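Local coordinates for MdcD (Pseudomonas aeruginosa, PDB 5VIP), which probably serves as the beta subunit of biotin-independent malonate decarboxylase, acting as a carboxy-lyase on malonyl groups carried by an acyl carrier protein, at residues Arg19-Ala24 / Leu115-Gly120; Ser218-Ala223 / Arg247-Arg252. All coordinates share one frame; numbering follows the deposited sequence.

Contact 1: residues Arg19-Ala24 / Leu115-Gly120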
loop_
_atom_site.group_PDB
_atom_site.type_symbol
_atom_site.label_atom_id
_atom_site.label_comp_id
_atom_site.label_asym_id
_atom_site.label_seq_id
_atom_site.Cartn_x
_atom_site.Cartn_y
_atom_site.Cartn_z
ATOM N N ARG B 19 9.861 8.651 -20.239
ATOM C CA ARG B 19 9.040 8.805 -21.431
ATOM C C ARG B 19 9.612 7.973 -22.579
ATOM O O ARG B 19 8.876 7.336 -23.331
ATOM C CB ARG B 19 8.927 10.298 -21.807
ATOM C CG ARG B 19 7.951 10.603 -22.941
ATOM C CD ARG B 19 7.753 12.121 -23.126
ATOM N NE ARG B 19 6.799 12.659 -22.158
ATOM C CZ ARG B 19 7.136 13.318 -21.055
ATOM N NH1 ARG B 19 8.416 13.538 -20.772
ATOM N NH2 ARG B 19 6.190 13.768 -20.240
ATOM N N GLN B 20 10.931 7.951 -22.698
ATOM C CA GLN B 20 11.558 7.105 -23.703
ATOM C C GLN B 20 11.341 5.622 -23.418
ATOM O O GLN B 20 11.132 4.841 -24.331
ATOM C CB GLN B 20 13.048 7.380 -23.778
ATOM C CG GLN B 20 13.394 8.772 -24.261
ATOM C CD GLN B 20 14.860 9.060 -24.064
ATOM O OE1 GLN B 20 15.410 8.799 -22.993
ATOM N NE2 GLN B 20 15.509 9.586 -25.098
ATOM N N ARG B 21 11.412 5.235 -22.155
ATOM C CA ARG B 21 11.140 3.830 -21.801
ATOM C C ARG B 21 9.731 3.437 -22.235
ATOM O O ARG B 21 9.509 2.356 -22.788
ATOM C CB ARG B 21 11.317 3.608 -20.296
ATOM C CG ARG B 21 12.760 3.712 -19.818
ATOM C CD ARG B 21 12.847 3.565 -18.296
ATOM N NE ARG B 21 14.182 3.893 -17.821
ATOM C CZ ARG B 21 14.682 3.533 -16.642
ATOM N NH1 ARG B 21 13.962 2.816 -15.796
ATOM N NH2 ARG B 21 15.920 3.891 -16.316
ATOM N N ALA B 22 8.778 4.330 -21.996
ATOM C CA ALA B 22 7.375 4.052 -22.318
ATOM C C ALA B 22 7.179 3.900 -23.823
ATOM O O ALA B 22 6.505 2.977 -24.290
ATOM C CB ALA B 22 6.475 5.154 -21.767
ATOM N N ARG B 23 7.782 4.800 -24.585
ATOM C CA ARG B 23 7.691 4.752 -26.038
ATOM C C ARG B 23 8.375 3.505 -26.596
ATOM O O ARG B 23 7.906 2.908 -27.561
ATOM C CB ARG B 23 8.318 6.015 -26.637
ATOM C CG ARG B 23 8.341 6.075 -28.163
ATOM C CD ARG B 23 9.036 7.368 -28.613
ATOM N NE ARG B 23 8.298 8.555 -28.176
ATOM C CZ ARG B 23 8.636 9.330 -27.149
ATOM N NH1 ARG B 23 9.727 9.070 -26.436
ATOM N NH2 ARG B 23 7.882 10.377 -26.840
ATOM N N ALA B 24 9.482 3.110 -25.975
ATOM C CA ALA B 24 10.254 1.959 -26.436
ATOM C C ALA B 24 9.503 0.645 -26.205
ATOM O O ALA B 24 9.628 -0.298 -26.996
ATOM C CB ALA B 24 11.602 1.926 -25.741
ATOM N N LEU B 115 6.224 1.161 -14.647
ATOM C CA LEU B 115 7.666 1.363 -14.578
ATOM C C LEU B 115 7.990 2.168 -13.317
ATOM O O LEU B 115 7.823 3.396 -13.280
ATOM C CB LEU B 115 8.170 2.089 -15.828
ATOM C CG LEU B 115 8.563 1.249 -17.054
ATOM C CD1 LEU B 115 7.640 0.061 -17.332
ATOM C CD2 LEU B 115 8.699 2.122 -18.297
ATOM N N LEU B 116 8.461 1.472 -12.289
ATOM C CA LEU B 116 8.535 2.047 -10.948
ATOM C C LEU B 116 9.933 2.516 -10.551
ATOM O O LEU B 116 10.740 1.737 -10.040
ATOM C CB LEU B 116 8.029 1.018 -9.932
ATOM C CG LEU B 116 6.581 0.579 -10.175
ATOM C CD1 LEU B 116 6.110 -0.425 -9.127
ATOM C CD2 LEU B 116 5.660 1.787 -10.200
ATOM N N GLU B 117 10.212 3.794 -10.784
ATOM C CA GLU B 117 11.457 4.408 -10.325
ATOM C C GLU B 117 11.062 5.475 -9.327
ATOM O O GLU B 117 10.697 6.572 -9.719
ATOM C CB GLU B 117 12.246 5.020 -11.483
ATOM C CG GLU B 117 12.664 4.008 -12.557
ATOM C CD GLU B 117 13.577 2.916 -12.002
ATOM O OE1 GLU B 117 13.357 1.720 -12.329
ATOM O OE2 GLU B 117 14.521 3.258 -11.253
ATOM N N THR B 118 11.099 5.144 -8.045
ATOM C CA THR B 118 10.512 6.025 -7.048
ATOM C C THR B 118 11.076 5.748 -5.658
ATOM O O THR B 118 11.456 4.617 -5.326
ATOM C CB THR B 118 8.969 5.881 -7.044
ATOM O OG1 THR B 118 8.386 6.823 -6.132
ATOM C CG2 THR B 118 8.552 4.452 -6.670
ATOM N N GLY B 119 11.139 6.793 -4.840
ATOM C CA GLY B 119 11.693 6.657 -3.505
ATOM C C GLY B 119 10.751 6.982 -2.361
ATOM O O GLY B 119 11.127 6.863 -1.187
ATOM N N GLY B 120 9.531 7.388 -2.683
ATOM C CA GLY B 120 8.544 7.662 -1.654
ATOM C C GLY B 120 7.590 8.777 -2.027
ATOM O O GLY B 120 7.253 8.941 -3.190
#
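R21 reaches E117 on a chain extended from CG to NE, with CG set beside its own backbone N (chi1 -69°), while the E117 chain bends back at chi2 (-61°) and turns its carboxylate to meet it. The contact lays helix 18-25 over the end of strand 111-115 in the central sheet of a carboxyltransferase domain with the crotonase-type fold. Next to the helix the contact is apolar, L115 CD2 packing against R21 CB at 3.6 Å, with A22 N 4.3 Å from the same methyl. Further out, the two charged chains cross at about a right angle, their guanidinium and carboxylate planes 63° apart. E117 OE1 lies near the guanidinium plane, at its edge, in a long salt bridge to R21 NH1 without a hydrogen bond. Both groups are buried, and their stronger bonds go to backbone. The R21 guanidinium donates to the carbonyl groups of L16, T14 and G155; the E117 carboxylate accepts from the amides of A154, G155 and G158, which probably stabilises its negative charge. R21 NH1 is 3.7 Å from both E117 CG and E117 OE1.

Contact 2: residues Ser218-Ala223 / Arg247-Arg252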
loop_
_atom_site.group_PDB
_atom_site.type_symbol
_atom_site.label_atom_id
_atom_site.label_comp_id
_atom_site.label_asym_id
_atom_site.label_seq_id
_atom_site.Cartn_x
_atom_site.Cartn_y
_atom_site.Cartn_z
ATOM N N SER B 218 15.878 -14.853 -4.119
ATOM C CA SER B 218 15.050 -15.187 -2.961
ATOM C C SER B 218 13.565 -15.325 -3.337
ATOM O O SER B 218 12.704 -15.494 -2.470
ATOM C CB SER B 218 15.253 -14.151 -1.852
ATOM O OG SER B 218 14.852 -12.865 -2.270
ATOM N N GLY B 219 13.270 -15.280 -4.632
ATOM C CA GLY B 219 11.919 -15.511 -5.122
ATOM C C GLY B 219 10.978 -14.313 -5.024
ATOM O O GLY B 219 9.766 -14.447 -5.216
ATOM N N LEU B 220 11.534 -13.141 -4.751
ATOM C CA LEU B 220 10.738 -11.920 -4.584
ATOM C C LEU B 220 10.573 -11.136 -5.885
ATOM O O LEU B 220 9.795 -10.178 -5.957
ATOM C CB LEU B 220 11.380 -11.028 -3.522
ATOM C CG LEU B 220 11.300 -11.571 -2.094
ATOM C CD1 LEU B 220 12.071 -10.644 -1.163
ATOM C CD2 LEU B 220 9.852 -11.696 -1.628
ATOM N N ALA B 221 11.339 -11.519 -6.897
ATOM C CA ALA B 221 11.145 -11.020 -8.255
ATOM C C ALA B 221 11.006 -12.214 -9.183
ATOM O O ALA B 221 11.588 -13.284 -8.937
ATOM C CB ALA B 221 12.306 -10.123 -8.693
ATOM N N ASP B 222 10.250 -12.039 -10.257
ATOM C CA ASP B 222 9.915 -13.155 -11.125
ATOM C C ASP B 222 10.915 -13.377 -12.253
ATOM O O ASP B 222 11.078 -14.494 -12.735
ATOM C CB ASP B 222 8.517 -12.949 -11.680
ATOM C CG ASP B 222 7.483 -12.867 -10.581
ATOM O OD1 ASP B 222 7.101 -13.938 -10.050
ATOM O OD2 ASP B 222 7.079 -11.730 -10.213
ATOM N N ALA B 223 11.583 -12.312 -12.677
ATOM C CA ALA B 223 12.602 -12.447 -13.704
ATOM C C ALA B 223 13.709 -11.431 -13.473
ATOM O O ALA B 223 13.457 -10.324 -12.978
ATOM C CB ALA B 223 11.999 -12.280 -15.093
ATOM N N ARG B 247 -0.944 -18.947 -8.155
ATOM C CA ARG B 247 -0.697 -18.790 -6.729
ATOM C C ARG B 247 0.403 -17.761 -6.478
ATOM O O ARG B 247 1.551 -18.109 -6.198
ATOM C CB ARG B 247 -0.328 -20.134 -6.101
ATOM C CG ARG B 247 -0.567 -20.177 -4.614
ATOM C CD ARG B 247 -0.363 -21.575 -4.078
ATOM N NE ARG B 247 -0.035 -21.544 -2.658
ATOM C CZ ARG B 247 1.082 -22.050 -2.152
ATOM N NH1 ARG B 247 1.980 -22.619 -2.950
ATOM N NH2 ARG B 247 1.302 -21.983 -0.852
ATOM N N PRO B 248 0.043 -16.479 -6.582
ATOM C CA PRO B 248 1.003 -15.381 -6.427
ATOM C C PRO B 248 1.484 -15.258 -4.977
ATOM O O PRO B 248 0.844 -15.816 -4.083
ATOM C CB PRO B 248 0.195 -14.156 -6.858
ATOM C CG PRO B 248 -1.216 -14.516 -6.528
ATOM C CD PRO B 248 -1.332 -15.996 -6.795
ATOM N N ARG B 249 2.585 -14.541 -4.765
ATOM C CA ARG B 249 3.214 -14.437 -3.449
ATOM C C ARG B 249 2.257 -13.929 -2.369
ATOM O O ARG B 249 2.309 -14.399 -1.240
ATOM C CB ARG B 249 4.454 -13.533 -3.516
ATOM C CG ARG B 249 5.673 -14.194 -4.180
ATOM C CD ARG B 249 6.842 -13.224 -4.334
ATOM N NE ARG B 249 6.545 -12.198 -5.325
ATOM C CZ ARG B 249 6.796 -12.316 -6.624
ATOM N NH1 ARG B 249 7.365 -13.420 -7.102
ATOM N NH2 ARG B 249 6.474 -11.329 -7.450
ATOM N N CYS B 250 1.367 -13.004 -2.720
ATOM C CA CYS B 250 0.422 -12.426 -1.748
ATOM C C CYS B 250 -0.552 -13.446 -1.152
ATOM O O CYS B 250 -1.123 -13.227 -0.079
ATOM C CB CYS B 250 -0.394 -11.297 -2.398
ATOM S SG CYS B 250 0.500 -9.756 -2.539
ATOM N N ARG B 251 -0.754 -14.551 -1.861
ATOM C CA ARG B 251 -1.676 -15.586 -1.404
ATOM C C ARG B 251 -0.970 -16.681 -0.618
ATOM O O ARG B 251 -1.547 -17.736 -0.376
ATOM C CB ARG B 251 -2.398 -16.216 -2.588
ATOM C CG ARG B 251 -3.154 -15.229 -3.461
ATOM C CD ARG B 251 -4.425 -14.725 -2.789
ATOM N NE ARG B 251 -5.499 -14.626 -3.774
ATOM C CZ ARG B 251 -6.600 -15.367 -3.756
ATOM N NH1 ARG B 251 -6.791 -16.242 -2.776
ATOM N NH2 ARG B 251 -7.518 -15.218 -4.701
ATOM N N ARG B 252 0.277 -16.443 -0.222
ATOM C CA ARG B 252 1.057 -17.499 0.411
ATOM C C ARG B 252 1.412 -17.182 1.859
ATOM O O ARG B 252 2.447 -17.619 2.356
ATOM C CB ARG B 252 2.329 -17.760 -0.393
ATOM C CG ARG B 252 2.057 -18.028 -1.856
ATOM C CD ARG B 252 3.076 -18.968 -2.439
ATOM N NE ARG B 252 4.388 -18.359 -2.620
ATOM C CZ ARG B 252 4.860 -17.947 -3.797
ATOM N NH1 ARG B 252 4.117 -18.063 -4.895
ATOM N NH2 ARG B 252 6.078 -17.423 -3.881
#
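R249 and D222 meet from opposite directions in a two-nitrogen, end-on salt bridge, the arginine chain bent at chi3 (-69°). R249 NH2 points almost straight at D222 OD2, 2.9 Å away and in the guanidinium plane, meeting it on the syn side but somewhat out of the carboxylate plane. R249 NH1 holds D222 OD1 at 3.0 Å from further above that plane, the two flat groups being 39° apart. D222 OD2 also accepts from the amide of V173, which probably steadies the carboxylate against strand 172-176. Backbone carbonyls add a weaker polar layer: R249 NH1 gives a weak hydrogen bond to G219 O at 3.2 Å, and L220 O sits 3.7 Å over one face of the same guanidinium, above its centre. Both carbonyls follow at the Schellman motif that ends helix 212-217, with G219 at positive phi as its C-prime residue, just before strand 223-225, outermost of the central sheet within this chain. R249 itself belongs to a short 3-10 turn leading to helix 253-261. Nonpolar contact is slight, L220 CD2 lying 4.3 Å from R249 CD. R249 NE is hydrogen-bonded to a polar side chain of another protein chain, whose backbone also packs on L220.

Contact 1 lies deeper, its centre about 8 Å from the centre of the chain against about 14 Å for contact 2. All four touching residues of contact 1 are buried, whereas G219 and D222 of contact 2 are partly exposed. The two contact centres are about 22 Å apart and the nearest atoms about 11 Å. Contact 1 is at the middle strand 111-115 of the main sheet, contact 2 just before strand 223-225, the outermost in this chain. Each pairs an arginine with a carboxylate, loosely in 19-24/115-120 but by direct bonds in 218-223/247-252, where two loops join beside another protein chain, which does not touch contact 1.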